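Local coordinates for protein BT_4661 (Bacteroides thetaiotaomicron, PDB 4AK1) that probably binds heparin or heparan sulfate at the bacterial cell surface as a SusE-like protein of the heparin utilisation locus, at residues P41-I46 / A88-N93; S59-D64 / Y83-A88. One frame throughout, in Å; residues are numbered along the deposited sequence.

Contact 1. Residues P41-I46 / A88-N93; sequences PYDFAI and ACYSNN
Tyr42 lays its ring against Tyr90 at one of the two bridges of an antiparallel β pair, strands 42-46 and 88-91, which a β bulge interrupts before the second bridge. Tyr90 CB stands over a face of the Tyr42 ring, 3.9 Å from its centroid, a CH-π contact in which the two side chains cross at about a right angle. The ring gets there because Tyr42 CG sits between the backbone N and the carbonyl carbon (chi1 55°), which swings the phenol across toward the turn at Asn92 and Asn93. Its hydroxyl accepts a bent bond from the backbone N-H of Asn93 (Asn93 N to Tyr42 OH 3.0 Å, 139° at the hydrogen), tying down the turn that ends the strand. On the reverse face of the sheet, Cys89 CB lies 3.8 Å from the centroid of the Phe44 ring, over its face, while SG approaches obliquely and also meets Pro41 CB.

Backbone bonds frame these contacts: Tyr42 and Tyr90 exchange a pair, and so do Ala45 and Ala88. Between them Asp43 and Phe44 stand against Cys89 alone, and Asp43, the first of the two bulged residues, has a left-handed backbone conformation. Its CB meets Tyr90 CD1 at 3.8 Å, and its OD2 accepts a bond from the Ala422 amide of the second subunit, so the bulge takes part in the assembly. Phe44 continues inward onto Ile15 and Tyr17. Just past the bulge, Ala88 O accepts the Ala45 N-H at 2.9 Å and is also approached by Phe44 CA at 3.3 Å, a CA-H...O contact.

Contact 2. Residues S59-D64 / Y83-A88; sequences SIFAID and YKLSVA
Ile60 and Tyr83 begin a row of apolar contacts across the interior of a β sandwich, where strand 61-63 of a small two-stranded sheet packs over residues 83-88 of strand 81-91, in the large mixed sheet. The strand axes run 10.1 Å apart and cross at -24°, a spacing and twist characteristic of two sheets packed face to face, with side chains rather than backbone bonds making the join. Ile60, just ahead of its strand, reaches the far end of the tyrosine with CG1 anti to the backbone N (chi1 -176°) and CD1 extended beyond it, which sets CD1 3.7 Å from Tyr83 CZ. The phenol oxygen has its polar partner elsewhere, in a hydrogen bond with Pro79 O.

Phe61 comes next and makes a T-shaped pair with Tyr83: the phenylalanine edge points at the tyrosine face, with planes at 87° and centroids 5.5 Å apart. CE2 is the carbon that leads, 3.8 Å from Tyr83 CG. Ile60 CG1 lies above the centre of one face of the same phenylalanine ring, so Ile60 touches both members of the aromatic pair. Leu85 reaches Phe61 with both branches, CD1 touching Phe61 CD2 at 3.9 Å and CD2 lying against Phe61 CB. Leu72 and Ile104 also pack on the Phe61 side chain, from the small and the large sheet respectively.

With Ala62 directed away, the next inward residue is Ile63, whose extended side chain meets Val87 obliquely. There the two side chains touch through their methyl groups, Ile63 CD1 and Val87 CG1, 3.8 Å apart.

From the N terminus the chain passes first through 41-46, continues along strand 42-51, then crosses over to 59-64 on the small sheet before returning through strand 81-91. There residues 83-88 close the shorter loop of contact 2, and 88-93 the longer loop of contact 1, so contact 2 is nested within contact 1. Ala88 lies in both ranges, though it makes its contacts across the segments in contact 1. Contact 1 joins neighbouring strands of the large sheet; contact 2 joins that sheet to the layer packed on it. They meet where Ile63 CG2 approaches Ile46 N at 3.7 Å and Val87 CG1 lies 3.6 Å from Ala45 O.

Contact 1. Residues P41-I46 / A88-N93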
ATOM      1  N   PRO A  41      26.218  14.613  20.967  1.00 26.64           N
ATOM      2  CA  PRO A  41      26.531  14.064  19.651  1.00 24.66           C
ATOM      3  C   PRO A  41      28.025  13.812  19.421  1.00 24.00           C
ATOM      4  O   PRO A  41      28.879  14.401  20.091  1.00 25.10           O
ATOM      5  CB  PRO A  41      25.999  15.131  18.682  1.00 24.17           C
ATOM      6  CG  PRO A  41      26.009  16.405  19.464  1.00 25.67           C
ATOM      7  CD  PRO A  41      25.738  16.006  20.886  1.00 27.49           C
ATOM      8  N   TYR A  42      28.309  12.923  18.472  1.00 22.57           N
ATOM      9  CA  TYR A  42      29.662  12.500  18.134  1.00 22.45           C
ATOM     10  C   TYR A  42      29.657  11.915  16.715  1.00 21.23           C
ATOM     11  O   TYR A  42      28.577  11.733  16.111  1.00 20.31           O
ATOM     12  CB  TYR A  42      30.192  11.448  19.137  1.00 23.44           C
ATOM     13  CG  TYR A  42      29.307  10.231  19.286  1.00 23.45           C
ATOM     14  CD1 TYR A  42      28.169  10.277  20.087  1.00 23.81           C
ATOM     15  CD2 TYR A  42      29.609   9.024  18.628  1.00 23.30           C
ATOM     16  CE1 TYR A  42      27.341   9.173  20.233  1.00 24.07           C
ATOM     17  CE2 TYR A  42      28.786   7.911  18.765  1.00 23.29           C
ATOM     18  CZ  TYR A  42      27.650   7.998  19.564  1.00 23.84           C
ATOM     19  OH  TYR A  42      26.815   6.918  19.733  1.00 24.37           O
ATOM     20  N   ASP A  43      30.857  11.627  16.206  1.00 21.04           N
ATOM     21  CA  ASP A  43      31.053  11.134  14.830  1.00 21.00           C
ATOM     22  C   ASP A  43      30.343  12.015  13.788  1.00 19.78           C
ATOM     23  O   ASP A  43      29.590  11.521  12.945  1.00 19.80           O
ATOM     24  CB  ASP A  43      30.610   9.671  14.686  1.00 21.39           C
ATOM     25  CG  ASP A  43      31.564   8.669  15.366  1.00 22.87           C
ATOM     26  OD1 ASP A  43      32.631   9.041  15.900  1.00 23.79           O
ATOM     27  OD2 ASP A  43      31.236   7.469  15.342  1.00 23.63           O
ATOM     28  N   PHE A  44      30.584  13.320  13.856  1.00 19.57           N
ATOM     29  CA  PHE A  44      30.080  14.261  12.853  1.00 18.81           C
ATOM     30  C   PHE A  44      30.736  14.038  11.485  1.00 18.59           C
ATOM     31  O   PHE A  44      31.908  13.703  11.415  1.00 19.10           O
ATOM     32  CB  PHE A  44      30.374  15.689  13.294  1.00 19.17           C
ATOM     33  CG  PHE A  44      29.455  16.206  14.353  1.00 19.85           C
ATOM     34  CD1 PHE A  44      28.272  16.856  14.010  1.00 19.69           C
ATOM     35  CD2 PHE A  44      29.794  16.088  15.706  1.00 20.87           C
ATOM     36  CE1 PHE A  44      27.426  17.359  15.006  1.00 20.56           C
ATOM     37  CE2 PHE A  44      28.954  16.574  16.693  1.00 22.21           C
ATOM     38  CZ  PHE A  44      27.774  17.226  16.343  1.00 21.91           C
ATOM     39  N   ALA A  45      29.968  14.231  10.414  1.00 18.25           N
ATOM     40  CA  ALA A  45      30.463  14.147   9.030  1.00 18.61           C
ATOM     41  C   ALA A  45      29.671  15.119   8.171  1.00 18.23           C
ATOM     42  O   ALA A  45      28.497  15.373   8.444  1.00 18.19           O
ATOM     43  CB  ALA A  45      30.320  12.730   8.486  1.00 19.11           C
ATOM     44  N   ILE A  46      30.323  15.694   7.163  1.00 18.55           N
ATOM     45  CA  ILE A  46      29.615  16.447   6.132  1.00 18.50           C
ATOM     46  C   ILE A  46      29.305  15.434   5.036  1.00 19.20           C
ATOM     47  O   ILE A  46      30.214  14.837   4.470  1.00 20.30           O
ATOM     48  CB  ILE A  46      30.461  17.636   5.598  1.00 18.57           C
ATOM     49  CG1 ILE A  46      30.625  18.709   6.685  1.00 18.58           C
ATOM     50  CG2 ILE A  46      29.827  18.253   4.351  1.00 18.44           C
ATOM     51  CD1 ILE A  46      31.753  19.691   6.390  1.00 19.34           C
ATOM     52  N   ALA A  88      25.729  14.839   9.114  1.00 18.23           N
ATOM     53  CA  ALA A  88      25.286  13.678   9.876  1.00 19.15           C
ATOM     54  C   ALA A  88      26.072  13.582  11.181  1.00 19.53           C
ATOM     55  O   ALA A  88      27.226  14.036  11.265  1.00 19.26           O
ATOM     56  CB  ALA A  88      25.453  12.406   9.060  1.00 19.76           C
ATOM     57  N   CYS A  89      25.453  12.970  12.190  1.00 20.56           N
ATOM     58  CA  CYS A  89      26.123  12.685  13.459  1.00 21.10           C
ATOM     59  C   CYS A  89      25.399  11.555  14.178  1.00 21.91           C
ATOM     60  O   CYS A  89      24.348  11.090  13.718  1.00 22.56           O
ATOM     61  CB  CYS A  89      26.179  13.945  14.345  1.00 21.61           C
ATOM     62  SG  CYS A  89      24.584  14.582  14.925  1.00 24.30           S
ATOM     63  N   TYR A  90      25.964  11.101  15.296  1.00 22.24           N
ATOM     64  CA  TYR A  90      25.303  10.121  16.147  1.00 22.86           C
ATOM     65  C   TYR A  90      24.987  10.733  17.510  1.00 23.10           C
ATOM     66  O   TYR A  90      25.671  11.656  17.962  1.00 22.90           O
ATOM     67  CB  TYR A  90      26.166   8.861  16.326  1.00 24.35           C
ATOM     68  CG  TYR A  90      26.323   8.051  15.056  1.00 25.46           C
ATOM     69  CD1 TYR A  90      27.088   8.545  14.006  1.00 25.28           C
ATOM     70  CD2 TYR A  90      25.713   6.802  14.901  1.00 27.12           C
ATOM     71  CE1 TYR A  90      27.241   7.837  12.837  1.00 26.82           C
ATOM     72  CE2 TYR A  90      25.870   6.068  13.714  1.00 28.53           C
ATOM     73  CZ  TYR A  90      26.637   6.606  12.687  1.00 28.27           C
ATOM     74  OH  TYR A  90      26.836   5.964  11.477  1.00 30.53           O
ATOM     75  N   SER A  91      23.933  10.217  18.133  1.00 23.17           N
ATOM     76  CA  SER A  91      23.564  10.538  19.492  1.00 23.93           C
ATOM     77  C   SER A  91      22.972   9.259  20.069  1.00 24.48           C
ATOM     78  O   SER A  91      22.092   8.651  19.453  1.00 24.54           O
ATOM     79  CB  SER A  91      22.529  11.657  19.516  1.00 24.73           C
ATOM     80  OG  SER A  91      22.115  11.940  20.845  1.00 26.32           O
ATOM     81  N   ASN A  92      23.486   8.843  21.229  1.00 24.99           N
ATOM     82  CA  ASN A  92      23.032   7.622  21.904  1.00 25.86           C
ATOM     83  C   ASN A  92      22.895   6.440  20.919  1.00 25.67           C
ATOM     84  O   ASN A  92      21.846   5.785  20.846  1.00 26.21           O
ATOM     85  CB  ASN A  92      21.722   7.907  22.657  1.00 27.26           C
ATOM     86  CG  ASN A  92      21.325   6.795  23.611  1.00 28.39           C
ATOM     87  OD1 ASN A  92      22.152   5.995  24.070  1.00 28.29           O
ATOM     88  ND2 ASN A  92      20.042   6.738  23.915  1.00 29.84           N
ATOM     89  N   ASN A  93      23.965   6.212  20.150  1.00 25.05           N
ATOM     90  CA  ASN A  93      24.086   5.079  19.209  1.00 25.87           C
ATOM     91  C   ASN A  93      23.259   5.140  17.912  1.00 26.42           C
ATOM     92  O   ASN A  93      23.359   4.233  17.071  1.00 27.57           O
ATOM     93  CB  ASN A  93      23.835   3.740  19.923  1.00 27.51           C
ATOM     94  CG  ASN A  93      24.589   3.626  21.220  1.00 27.96           C
ATOM     95  OD1 ASN A  93      23.983   3.535  22.300  1.00 30.02           O
ATOM     96  ND2 ASN A  93      25.906   3.635  21.136  1.00 27.48           N
TER

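Contact 2. Residues S59-D64 / Y83-A88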
ATOM      1  N   SER A  59      36.480  19.038  -1.210  1.00 29.75           N
ATOM      2  CA  SER A  59      36.294  19.126   0.238  1.00 28.41           C
ATOM      3  C   SER A  59      36.673  20.524   0.745  1.00 27.65           C
ATOM      4  O   SER A  59      37.717  20.705   1.387  1.00 28.87           O
ATOM      5  CB  SER A  59      37.144  18.060   0.934  1.00 30.94           C
ATOM      6  OG  SER A  59      36.492  16.804   0.913  1.00 32.68           O
ATOM      7  N   ILE A  60      35.826  21.505   0.439  1.00 25.05           N
ATOM      8  CA  ILE A  60      36.083  22.905   0.788  1.00 24.17           C
ATOM      9  C   ILE A  60      35.937  23.205   2.296  1.00 23.37           C
ATOM     10  O   ILE A  60      36.731  23.960   2.859  1.00 23.69           O
ATOM     11  CB  ILE A  60      35.220  23.872  -0.074  1.00 23.40           C
ATOM     12  CG1 ILE A  60      35.559  25.341   0.235  1.00 23.79           C
ATOM     13  CG2 ILE A  60      33.727  23.555   0.051  1.00 22.12           C
ATOM     14  CD1 ILE A  60      34.761  26.364  -0.552  1.00 23.24           C
ATOM     15  N   PHE A  61      34.932  22.605   2.934  1.00 21.64           N
ATOM     16  CA  PHE A  61      34.724  22.773   4.368  1.00 21.69           C
ATOM     17  C   PHE A  61      35.011  21.484   5.116  1.00 22.15           C
ATOM     18  O   PHE A  61      34.801  20.392   4.578  1.00 22.03           O
ATOM     19  CB  PHE A  61      33.305  23.266   4.656  1.00 20.84           C
ATOM     20  CG  PHE A  61      33.011  24.611   4.036  1.00 21.11           C
ATOM     21  CD1 PHE A  61      33.664  25.750   4.489  1.00 22.25           C
ATOM     22  CD2 PHE A  61      32.113  24.726   2.982  1.00 20.70           C
ATOM     23  CE1 PHE A  61      33.420  26.986   3.916  1.00 22.80           C
ATOM     24  CE2 PHE A  61      31.847  25.970   2.408  1.00 21.01           C
ATOM     25  CZ  PHE A  61      32.508  27.095   2.873  1.00 21.89           C
ATOM     26  N   ALA A  62      35.514  21.619   6.341  1.00 22.53           N
ATOM     27  CA  ALA A  62      35.777  20.472   7.204  1.00 22.81           C
ATOM     28  C   ALA A  62      34.904  20.571   8.455  1.00 22.28           C
ATOM     29  O   ALA A  62      34.442  21.659   8.815  1.00 22.15           O
ATOM     30  CB  ALA A  62      37.258  20.405   7.581  1.00 24.89           C
ATOM     31  N   ILE A  63      34.664  19.428   9.095  1.00 21.74           N
ATOM     32  CA  ILE A  63      33.884  19.376  10.322  1.00 21.52           C
ATOM     33  C   ILE A  63      34.682  18.536  11.321  1.00 22.88           C
ATOM     34  O   ILE A  63      35.223  17.490  10.955  1.00 22.92           O
ATOM     35  CB  ILE A  63      32.452  18.809  10.077  1.00 20.19           C
ATOM     36  CG1 ILE A  63      31.573  18.961  11.321  1.00 20.30           C
ATOM     37  CG2 ILE A  63      32.486  17.346   9.615  1.00 19.91           C
ATOM     38  CD1 ILE A  63      30.089  18.771  11.050  1.00 19.49           C
ATOM     39  N   ASP A  64      34.797  19.028  12.553  1.00 23.97           N
ATOM     40  CA  ASP A  64      35.481  18.290  13.602  1.00 25.77           C
ATOM     41  C   ASP A  64      34.530  17.186  14.048  1.00 24.66           C
ATOM     42  O   ASP A  64      33.384  17.445  14.423  1.00 23.66           O
ATOM     43  CB  ASP A  64      35.859  19.208  14.770  1.00 28.29           C
ATOM     44  CG  ASP A  64      36.653  18.488  15.859  1.00 30.81           C
ATOM     45  OD1 ASP A  64      36.067  17.667  16.596  1.00 30.60           O
ATOM     46  OD2 ASP A  64      37.869  18.743  15.975  1.00 33.23           O
ATOM     47  N   TYR A  83      26.970  28.281  -0.360  1.00 19.71           N
ATOM     48  CA  TYR A  83      27.204  26.856  -0.122  1.00 18.81           C
ATOM     49  C   TYR A  83      26.202  26.325   0.894  1.00 19.27           C
ATOM     50  O   TYR A  83      25.870  27.021   1.867  1.00 20.00           O
ATOM     51  CB  TYR A  83      28.625  26.608   0.409  1.00 17.97           C
ATOM     52  CG  TYR A  83      29.735  26.856  -0.600  1.00 17.83           C
ATOM     53  CD1 TYR A  83      30.227  28.143  -0.821  1.00 18.38           C
ATOM     54  CD2 TYR A  83      30.300  25.801  -1.320  1.00 17.60           C
ATOM     55  CE1 TYR A  83      31.241  28.384  -1.741  1.00 18.69           C
ATOM     56  CE2 TYR A  83      31.310  26.027  -2.260  1.00 18.25           C
ATOM     57  CZ  TYR A  83      31.778  27.328  -2.465  1.00 18.65           C
ATOM     58  OH  TYR A  83      32.788  27.575  -3.380  1.00 19.18           O
ATOM     59  N   LYS A  84      25.695  25.116   0.652  1.00 18.99           N
ATOM     60  CA  LYS A  84      24.824  24.442   1.620  1.00 19.65           C
ATOM     61  C   LYS A  84      25.436  23.109   2.012  1.00 18.91           C
ATOM     62  O   LYS A  84      25.845  22.319   1.143  1.00 18.64           O
ATOM     63  CB  LYS A  84      23.408  24.259   1.077  1.00 21.23           C
ATOM     64  CG  LYS A  84      22.733  25.578   0.731  1.00 22.83           C
ATOM     65  CD  LYS A  84      21.315  25.381   0.236  1.00 24.98           C
ATOM     66  CE  LYS A  84      20.699  26.724  -0.126  1.00 26.56           C
ATOM     67  NZ  LYS A  84      19.303  26.537  -0.601  1.00 29.03           N
ATOM     68  N   LEU A  85      25.532  22.893   3.322  1.00 18.40           N
ATOM     69  CA  LEU A  85      26.214  21.736   3.884  1.00 17.93           C
ATOM     70  C   LEU A  85      25.186  20.819   4.521  1.00 17.97           C
ATOM     71  O   LEU A  85      24.335  21.269   5.296  1.00 18.72           O
ATOM     72  CB  LEU A  85      27.261  22.150   4.937  1.00 17.61           C
ATOM     73  CG  LEU A  85      28.574  22.765   4.419  1.00 17.86           C
ATOM     74  CD1 LEU A  85      28.343  24.035   3.607  1.00 18.31           C
ATOM     75  CD2 LEU A  85      29.529  23.058   5.580  1.00 18.30           C
ATOM     76  N   SER A  86      25.255  19.539   4.188  1.00 17.63           N
ATOM     77  CA  SER A  86      24.435  18.549   4.885  1.00 18.24           C
ATOM     78  C   SER A  86      25.314  17.820   5.907  1.00 17.65           C
ATOM     79  O   SER A  86      26.468  17.481   5.621  1.00 17.14           O
ATOM     80  CB  SER A  86      23.792  17.579   3.903  1.00 19.34           C
ATOM     81  OG  SER A  86      23.008  18.266   2.940  1.00 19.74           O
ATOM     82  N   VAL A  87      24.771  17.601   7.100  1.00 18.03           N
ATOM     83  CA  VAL A  87      25.555  17.078   8.217  1.00 17.64           C
ATOM     84  C   VAL A  87      24.904  15.846   8.835  1.00 18.19           C
ATOM     85  O   VAL A  87      23.689  15.812   9.053  1.00 19.01           O
ATOM     86  CB  VAL A  87      25.772  18.151   9.314  1.00 17.65           C
ATOM     87  CG1 VAL A  87      26.485  17.554  10.531  1.00 17.59           C
ATOM     88  CG2 VAL A  87      26.568  19.321   8.760  1.00 17.50           C
ATOM     89  N   ALA A  88      25.729  14.839   9.114  1.00 18.23           N
ATOM     90  CA  ALA A  88      25.286  13.678   9.876  1.00 19.15           C
ATOM     91  C   ALA A  88      26.072  13.582  11.181  1.00 19.53           C
ATOM     92  O   ALA A  88      27.226  14.036  11.265  1.00 19.26           O
ATOM     93  CB  ALA A  88      25.453  12.406   9.060  1.00 19.76           C
TER